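Local coordinates for blue-light-activated histidine kinase 2 (Erythrobacter litoralis HTCC2594, PDB 4R39), which senses blue light through a flavin-binding LOV domain and, with its C-terminal histidine kinase part, uses ATP to phosphorylate histidine, contributing to light-dependent virulence, at residues S96-I101 with V133-L138; V150-S155 with V164-D169. All coordinates share one frame; numbering follows the deposited sequence.

Contact 1: residues S96-I101 with V133-L138; sequences SAINHI and VLTNAL. With MG (magnesium ion), chain E; ANP (phosphoaminophosphonic acid-adenylate ester), chain F.
In the Bergerat-fold ATPase of this histidine kinase, Ile98 of helix 87-102 meets Leu134, Thr135 and Leu138 on the back of helix 120-140, the helix that also carries the magnesium-binding asparagine of the N box. The two helices run nearly parallel, their local axes 10.2 Å apart at an angle of 20°, and apolar side chains bridge the gap. The side chain of Ile98 sets out toward helix 120-140 and divides its branches: CG2 lies 3.6 Å from Leu138 CD1, while CD1 reaches Leu134 CD2 at 3.9 Å and comes up to Thr135 OG1, whose hydroxyl is bonded back to Ser131 O one turn earlier. With CG1 turned away from the carbonyl carbon (chi1 -69°) and CG2 on the other arm, the fork of Ile98 straddles Leu134 CD2, which is also 4.0 Å from Ile98 CG2. Leu138 CD1 also packs against the backbone of Asn99, 4.1 Å from its CA, which closes the contact at its partly exposed border. Turned to the nucleotide instead, Asn136 gives OD1 to the magnesium at 2.0 Å. Three ANP oxygens, one from each phosphorus group, and two waters complete six ligands. Asn136 ND2 donates to ANP O1A at 3.0 Å with a bent N-H...O angle of 145°, so one amide grips both the metal and the alpha-phosphate and its rotation is fixed. Leu138 and Asn99 touch strand 107-113, Leu134 meets Ala95 and Val150, and Val133 and Ala137 rest on strand 161-168; the two helices lie side by side on one face of the sheet, with Ile98 in the seam between them.

Contact 2: residues V150-S155 with V164-D169; sequences VQLRSS and VTVEDD. With ANP (phosphoaminophosphonic acid-adenylate ester), chain F.
Strands 148-156 and 161-168 form a beta hairpin in the mixed sheet of the Bergerat fold, and Gln151-Glu167 and Arg153-Thr165 are its antiparallel hydrogen-bonded pairs here. Each pair is closed by two backbone bonds; Arg153 N to Thr165 O, for example, spans 2.9 Å. On the face that meets helix 120-140, Val150, Leu152, Val164 and Val166 interlock: Leu152 CD1 sits 3.7 Å from Val166 CG2, and Val150 CG1 meets Val166 CG1 at 4.1 Å. The other face is polar. Arg153 bends at chi3 (-128°), which swings its guanidinium diagonally over to Glu167 on the partner strand, where Arg153 NH2 makes a salt bridge of 3.1 Å to Glu167 OE1. The oxygen lies near the guanidinium plane, yet the donor comes from above the carboxylate, the two planes being 80° apart. Gln151 NE2 adds a weak, doubtful bond of 3.3 Å to Glu167 OE1, while Gln151 OE1 is held by Asn110 on strand 107-113. Thr165 CG2 comes obliquely to the guanidinium, 3.5 Å from Arg153 NH1, and the Thr165 hydroxyl bonds Asn213. Away from the hairpin turn, Asp168 turns to the helix-covered side, and Asp168 OD2 accepts a hydrogen bond from ANP N6 (2.8 Å). The arginine salt bridge probably favours the charged form of Glu167, whereas the bond at Asp168 is consistent with recognition of adenine through its amino group.

Overall arrangement
Both contacts are largely buried. Helix 120-140 belongs to contact 1 and packs on the strands of contact 2: Val133, Leu134 and Ala137 lie directly on Val150, Val166 and Asp168, the contact centres about 12 Å apart. Contact 1 joins helix to helix through sparse apolar contacts, burying less than half the surface of contact 2, which is knitted by backbone bonds between strands and bears a charged, partly exposed face away from the helices. Both reach the nucleotide: residues 133-138 run along it from the magnesium and phosphates to the adenine, while Asp168 of residues 164-169 meets the adenine amino group. Helix and sheet thus line one ATP pocket together.

Contact 1: residues S96-I101 with V133-L138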
loop_
_atom_site.group_PDB
_atom_site.type_symbol
_atom_site.label_atom_id
_atom_site.label_comp_id
_atom_site.label_asym_id
_atom_site.label_seq_id
_atom_site.Cartn_x
_atom_site.Cartn_y
_atom_site.Cartn_z
ATOM N N SER A 96 -1.047 -6.514 9.108
ATOM C CA SER A 96 -1.620 -6.908 10.389
ATOM C C SER A 96 -2.843 -6.067 10.713
ATOM O O SER A 96 -3.861 -6.587 11.161
ATOM C CB SER A 96 -0.586 -6.772 11.507
ATOM O OG SER A 96 0.329 -7.852 11.487
ATOM N N ALA A 97 -2.733 -4.765 10.483
ATOM C CA ALA A 97 -3.836 -3.853 10.738
ATOM C C ALA A 97 -5.033 -4.261 9.888
ATOM O O ALA A 97 -6.163 -4.311 10.366
ATOM C CB ALA A 97 -3.423 -2.422 10.428
ATOM N N ILE A 98 -4.765 -4.572 8.626
ATOM C CA ILE A 98 -5.821 -4.905 7.684
ATOM C C ILE A 98 -6.534 -6.204 8.058
ATOM O O ILE A 98 -7.761 -6.241 8.088
ATOM C CB ILE A 98 -5.270 -4.963 6.243
ATOM C CG1 ILE A 98 -4.897 -3.551 5.788
ATOM C CG2 ILE A 98 -6.295 -5.561 5.284
ATOM C CD1 ILE A 98 -3.998 -3.514 4.578
ATOM N N ASN A 99 -5.786 -7.266 8.346
ATOM C CA ASN A 99 -6.425 -8.516 8.748
ATOM C C ASN A 99 -7.165 -8.351 10.072
ATOM O O ASN A 99 -8.216 -8.947 10.283
ATOM C CB ASN A 99 -5.417 -9.660 8.861
ATOM C CG ASN A 99 -6.092 -11.021 8.931
ATOM O OD1 ASN A 99 -7.192 -11.199 8.412
ATOM N ND2 ASN A 99 -5.441 -11.984 9.573
ATOM N N HIS A 100 -6.620 -7.536 10.965
ATOM C CA HIS A 100 -7.272 -7.303 12.246
ATOM C C HIS A 100 -8.620 -6.599 12.077
ATOM O O HIS A 100 -9.608 -6.995 12.692
ATOM C CB HIS A 100 -6.373 -6.489 13.169
ATOM C CG HIS A 100 -6.855 -6.443 14.584
ATOM N ND1 HIS A 100 -6.972 -5.266 15.291
ATOM C CD2 HIS A 100 -7.259 -7.427 15.421
ATOM C CE1 HIS A 100 -7.418 -5.529 16.506
ATOM N NE2 HIS A 100 -7.602 -6.833 16.610
ATOM N N ILE A 101 -8.654 -5.557 11.250
ATOM C CA ILE A 101 -9.882 -4.794 11.025
ATOM C C ILE A 101 -10.805 -5.474 10.020
ATOM O O ILE A 101 -11.979 -5.698 10.302
ATOM C CB ILE A 101 -9.578 -3.360 10.508
ATOM C CG1 ILE A 101 -8.752 -2.577 11.527
ATOM C CG2 ILE A 101 -10.870 -2.594 10.207
ATOM C CD1 ILE A 101 -9.376 -2.502 12.909
ATOM N N VAL A 133 -4.412 -3.444 -2.582
ATOM C CA VAL A 133 -4.639 -4.767 -3.136
ATOM C C VAL A 133 -5.057 -5.754 -2.055
ATOM O O VAL A 133 -5.913 -6.607 -2.283
ATOM C CB VAL A 133 -3.384 -5.292 -3.857
ATOM C CG1 VAL A 133 -3.651 -6.662 -4.461
ATOM C CG2 VAL A 133 -2.952 -4.310 -4.936
ATOM N N LEU A 134 -4.449 -5.643 -0.880
ATOM C CA LEU A 134 -4.737 -6.580 0.196
ATOM C C LEU A 134 -6.133 -6.349 0.765
ATOM O O LEU A 134 -6.846 -7.300 1.072
ATOM C CB LEU A 134 -3.697 -6.472 1.308
ATOM C CG LEU A 134 -3.842 -7.531 2.401
ATOM C CD1 LEU A 134 -3.447 -8.896 1.862
ATOM C CD2 LEU A 134 -3.013 -7.169 3.615
ATOM N N THR A 135 -6.515 -5.086 0.919
ATOM C CA THR A 135 -7.850 -4.764 1.392
ATOM C C THR A 135 -8.857 -5.323 0.412
ATOM O O THR A 135 -9.895 -5.856 0.801
ATOM C CB THR A 135 -8.078 -3.260 1.485
ATOM O OG1 THR A 135 -6.936 -2.645 2.079
ATOM C CG2 THR A 135 -9.314 -2.962 2.318
ATOM N N ASN A 136 -8.537 -5.190 -0.868
ATOM C CA ASN A 136 -9.400 -5.688 -1.920
ATOM C C ASN A 136 -9.654 -7.172 -1.757
ATOM O O ASN A 136 -10.779 -7.636 -1.937
ATOM C CB ASN A 136 -8.793 -5.402 -3.293
ATOM C CG ASN A 136 -9.127 -4.017 -3.800
ATOM O OD1 ASN A 136 -9.922 -3.292 -3.195
ATOM N ND2 ASN A 136 -8.530 -3.643 -4.923
ATOM N N ALA A 137 -8.610 -7.915 -1.409
ATOM C CA ALA A 137 -8.748 -9.347 -1.196
ATOM C C ALA A 137 -9.755 -9.622 -0.089
ATOM O O ALA A 137 -10.737 -10.331 -0.294
ATOM C CB ALA A 137 -7.409 -9.960 -0.851
ATOM N N LEU A 138 -9.526 -9.042 1.084
ATOM C CA LEU A 138 -10.385 -9.312 2.232
ATOM C C LEU A 138 -11.795 -8.746 2.082
ATOM O O LEU A 138 -12.748 -9.308 2.616
ATOM C CB LEU A 138 -9.733 -8.795 3.512
ATOM C CG LEU A 138 -8.492 -9.613 3.871
ATOM C CD1 LEU A 138 -7.580 -8.838 4.794
ATOM C CD2 LEU A 138 -8.893 -10.943 4.493
HETATM MG MG MG E . -10.134 -1.271 -3.347
HETATM P PG ANP F . -11.950 1.485 -2.909
HETATM O O1G ANP F . -11.781 2.904 -3.339
HETATM O O2G ANP F . -10.716 0.632 -3.387
HETATM O O3G ANP F . -12.023 1.436 -1.331
HETATM P PB ANP F . -13.112 -0.518 -4.502
HETATM O O1B ANP F . -14.423 -1.154 -4.818
HETATM O O2B ANP F . -12.247 -1.545 -3.705
HETATM N N3B ANP F . -13.375 0.865 -3.583
HETATM P PA ANP F . -11.192 -0.939 -6.436
HETATM O O1A ANP F . -10.119 -1.140 -5.439
HETATM O O2A ANP F . -10.737 -0.204 -7.700
HETATM O O3A ANP F . -12.401 -0.098 -5.831
HETATM O "O5'" ANP F . -11.808 -2.339 -6.807
HETATM C "C5'" ANP F . -12.544 -2.483 -8.032
HETATM C "C4'" ANP F . -13.505 -3.639 -7.920
HETATM O "O4'" ANP F . -12.842 -4.856 -8.317
HETATM C "C3'" ANP F . -14.060 -3.930 -6.530
HETATM O "O3'" ANP F . -15.199 -3.122 -6.257
HETATM C "C2'" ANP F . -14.429 -5.409 -6.630
HETATM O "O2'" ANP F . -15.720 -5.583 -7.201
HETATM C "C1'" ANP F . -13.347 -5.953 -7.576
HETATM N N9 ANP F . -12.224 -6.601 -6.908
HETATM C C8 ANP F . -11.028 -6.029 -6.557
HETATM N N7 ANP F . -10.190 -6.854 -5.980
HETATM C C5 ANP F . -10.883 -8.056 -5.948
HETATM C C6 ANP F . -10.544 -9.333 -5.462
HETATM N N6 ANP F . -9.375 -9.624 -4.887
HETATM N N1 ANP F . -11.462 -10.316 -5.589
HETATM C C2 ANP F . -12.635 -10.031 -6.164
HETATM N N3 ANP F . -13.063 -8.868 -6.660
HETATM C C4 ANP F . -12.135 -7.914 -6.520
HETATM O O HOH W 1 -8.093 -1.257 -3.004
HETATM O O HOH W 2 -10.711 -1.212 -1.361
#

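Contact 2: residues V150-S155 with V164-D169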
loop_
_atom_site.group_PDB
_atom_site.type_symbol
_atom_site.label_atom_id
_atom_site.label_comp_id
_atom_site.label_asym_id
_atom_site.label_seq_id
_atom_site.Cartn_x
_atom_site.Cartn_y
_atom_site.Cartn_z
ATOM N N VAL A 150 -5.539 -15.646 1.869
ATOM C CA VAL A 150 -4.806 -14.565 1.231
ATOM C C VAL A 150 -3.340 -14.725 1.593
ATOM O O VAL A 150 -3.006 -15.022 2.735
ATOM C CB VAL A 150 -5.285 -13.170 1.676
ATOM C CG1 VAL A 150 -4.563 -12.094 0.884
ATOM C CG2 VAL A 150 -6.783 -13.033 1.483
ATOM N N GLN A 151 -2.470 -14.538 0.613
ATOM C CA GLN A 151 -1.040 -14.577 0.862
ATOM C C GLN A 151 -0.390 -13.306 0.347
ATOM O O GLN A 151 -0.544 -12.952 -0.814
ATOM C CB GLN A 151 -0.416 -15.802 0.197
ATOM C CG GLN A 151 -1.139 -17.095 0.536
ATOM C CD GLN A 151 -0.216 -18.297 0.551
ATOM O OE1 GLN A 151 0.143 -18.806 1.619
ATOM N NE2 GLN A 151 0.165 -18.769 -0.635
ATOM N N LEU A 152 0.315 -12.615 1.235
ATOM C CA LEU A 152 1.136 -11.475 0.861
ATOM C C LEU A 152 2.598 -11.903 0.887
ATOM O O LEU A 152 3.072 -12.424 1.891
ATOM C CB LEU A 152 0.893 -10.307 1.823
ATOM C CG LEU A 152 1.856 -9.117 1.754
ATOM C CD1 LEU A 152 1.751 -8.406 0.419
ATOM C CD2 LEU A 152 1.589 -8.147 2.900
ATOM N N ARG A 153 3.297 -11.704 -0.225
ATOM C CA ARG A 153 4.730 -11.978 -0.309
ATOM C C ARG A 153 5.465 -10.745 -0.795
ATOM O O ARG A 153 4.951 -9.984 -1.611
ATOM C CB ARG A 153 5.025 -13.115 -1.286
ATOM C CG ARG A 153 4.953 -14.504 -0.704
ATOM C CD ARG A 153 5.108 -15.556 -1.793
ATOM N NE ARG A 153 4.018 -16.527 -1.736
ATOM C CZ ARG A 153 3.014 -16.604 -2.606
ATOM N NH1 ARG A 153 2.938 -15.781 -3.648
ATOM N NH2 ARG A 153 2.076 -17.529 -2.439
ATOM N N SER A 154 6.671 -10.558 -0.284
ATOM C CA SER A 154 7.548 -9.491 -0.728
ATOM C C SER A 154 8.944 -10.084 -0.795
ATOM O O SER A 154 9.583 -10.298 0.238
ATOM C CB SER A 154 7.491 -8.317 0.249
ATOM O OG SER A 154 8.254 -7.218 -0.213
ATOM N N SER A 155 9.403 -10.368 -2.013
ATOM C CA SER A 155 10.644 -11.107 -2.223
ATOM C C SER A 155 11.654 -10.311 -3.022
ATOM O O SER A 155 11.348 -9.814 -4.105
ATOM C CB SER A 155 10.365 -12.402 -2.984
ATOM O OG SER A 155 9.343 -13.157 -2.358
ATOM N N VAL A 164 6.366 -8.098 -5.294
ATOM C CA VAL A 164 5.306 -8.100 -4.295
ATOM C C VAL A 164 4.080 -8.793 -4.876
ATOM O O VAL A 164 3.598 -8.422 -5.942
ATOM C CB VAL A 164 4.955 -6.671 -3.851
ATOM C CG1 VAL A 164 3.857 -6.690 -2.798
ATOM C CG2 VAL A 164 6.194 -5.971 -3.310
ATOM N N THR A 165 3.592 -9.807 -4.166
ATOM C CA THR A 165 2.458 -10.608 -4.614
ATOM C C THR A 165 1.335 -10.593 -3.587
ATOM O O THR A 165 1.586 -10.664 -2.385
ATOM C CB THR A 165 2.871 -12.080 -4.835
ATOM O OG1 THR A 165 3.910 -12.146 -5.816
ATOM C CG2 THR A 165 1.681 -12.932 -5.304
ATOM N N VAL A 166 0.100 -10.506 -4.072
ATOM C CA VAL A 166 -1.076 -10.737 -3.239
ATOM C C VAL A 166 -1.963 -11.766 -3.932
ATOM O O VAL A 166 -2.386 -11.566 -5.064
ATOM C CB VAL A 166 -1.846 -9.436 -2.955
ATOM C CG1 VAL A 166 -3.144 -9.726 -2.201
ATOM C CG2 VAL A 166 -0.969 -8.477 -2.158
ATOM N N GLU A 167 -2.232 -12.863 -3.231
ATOM C CA GLU A 167 -2.859 -14.050 -3.801
ATOM C C GLU A 167 -4.173 -14.385 -3.088
ATOM O O GLU A 167 -4.197 -14.454 -1.869
ATOM C CB GLU A 167 -1.906 -15.235 -3.619
ATOM C CG GLU A 167 -1.174 -15.719 -4.864
ATOM C CD GLU A 167 -0.492 -17.063 -4.650
ATOM O OE1 GLU A 167 -0.779 -17.721 -3.624
ATOM O OE2 GLU A 167 0.329 -17.465 -5.507
ATOM N N ASP A 168 -5.250 -14.602 -3.842
ATOM C CA ASP A 168 -6.511 -15.123 -3.294
ATOM C C ASP A 168 -6.778 -16.522 -3.802
ATOM O O ASP A 168 -6.287 -16.901 -4.861
ATOM C CB ASP A 168 -7.717 -14.332 -3.795
ATOM C CG ASP A 168 -7.696 -12.910 -3.379
ATOM O OD1 ASP A 168 -7.309 -12.654 -2.226
ATOM O OD2 ASP A 168 -8.082 -12.058 -4.205
ATOM N N ASP A 169 -7.613 -17.258 -3.077
ATOM C CA ASP A 169 -8.229 -18.462 -3.620
ATOM C C ASP A 169 -9.738 -18.259 -3.747
ATOM O O ASP A 169 -10.498 -19.211 -3.925
ATOM C CB ASP A 169 -7.920 -19.676 -2.747
ATOM C CG ASP A 169 -8.613 -19.628 -1.398
ATOM O OD1 ASP A 169 -9.088 -18.547 -0.985
ATOM O OD2 ASP A 169 -8.666 -20.686 -0.736
HETATM P PG ANP F . -11.950 1.485 -2.909
HETATM O O1G ANP F . -11.781 2.904 -3.339
HETATM O O2G ANP F . -10.716 0.632 -3.387
HETATM O O3G ANP F . -12.023 1.436 -1.331
HETATM P PB ANP F . -13.112 -0.518 -4.502
HETATM O O1B ANP F . -14.423 -1.154 -4.818
HETATM O O2B ANP F . -12.247 -1.545 -3.705
HETATM N N3B ANP F . -13.375 0.865 -3.583
HETATM P PA ANP F . -11.192 -0.939 -6.436
HETATM O O1A ANP F . -10.119 -1.140 -5.439
HETATM O O2A ANP F . -10.737 -0.204 -7.700
HETATM O O3A ANP F . -12.401 -0.098 -5.831
HETATM O "O5'" ANP F . -11.808 -2.339 -6.807
HETATM C "C5'" ANP F . -12.544 -2.483 -8.032
HETATM C "C4'" ANP F . -13.505 -3.639 -7.920
HETATM O "O4'" ANP F . -12.842 -4.856 -8.317
HETATM C "C3'" ANP F . -14.060 -3.930 -6.530
HETATM O "O3'" ANP F . -15.199 -3.122 -6.257
HETATM C "C2'" ANP F . -14.429 -5.409 -6.630
HETATM O "O2'" ANP F . -15.720 -5.583 -7.201
HETATM C "C1'" ANP F . -13.347 -5.953 -7.576
HETATM N N9 ANP F . -12.224 -6.601 -6.908
HETATM C C8 ANP F . -11.028 -6.029 -6.557
HETATM N N7 ANP F . -10.190 -6.854 -5.980
HETATM C C5 ANP F . -10.883 -8.056 -5.948
HETATM C C6 ANP F . -10.544 -9.333 -5.462
HETATM N N6 ANP F . -9.375 -9.624 -4.887
HETATM N N1 ANP F . -11.462 -10.316 -5.589
HETATM C C2 ANP F . -12.635 -10.031 -6.164
HETATM N N3 ANP F . -13.063 -8.868 -6.660
HETATM C C4 ANP F . -12.135 -7.914 -6.520
#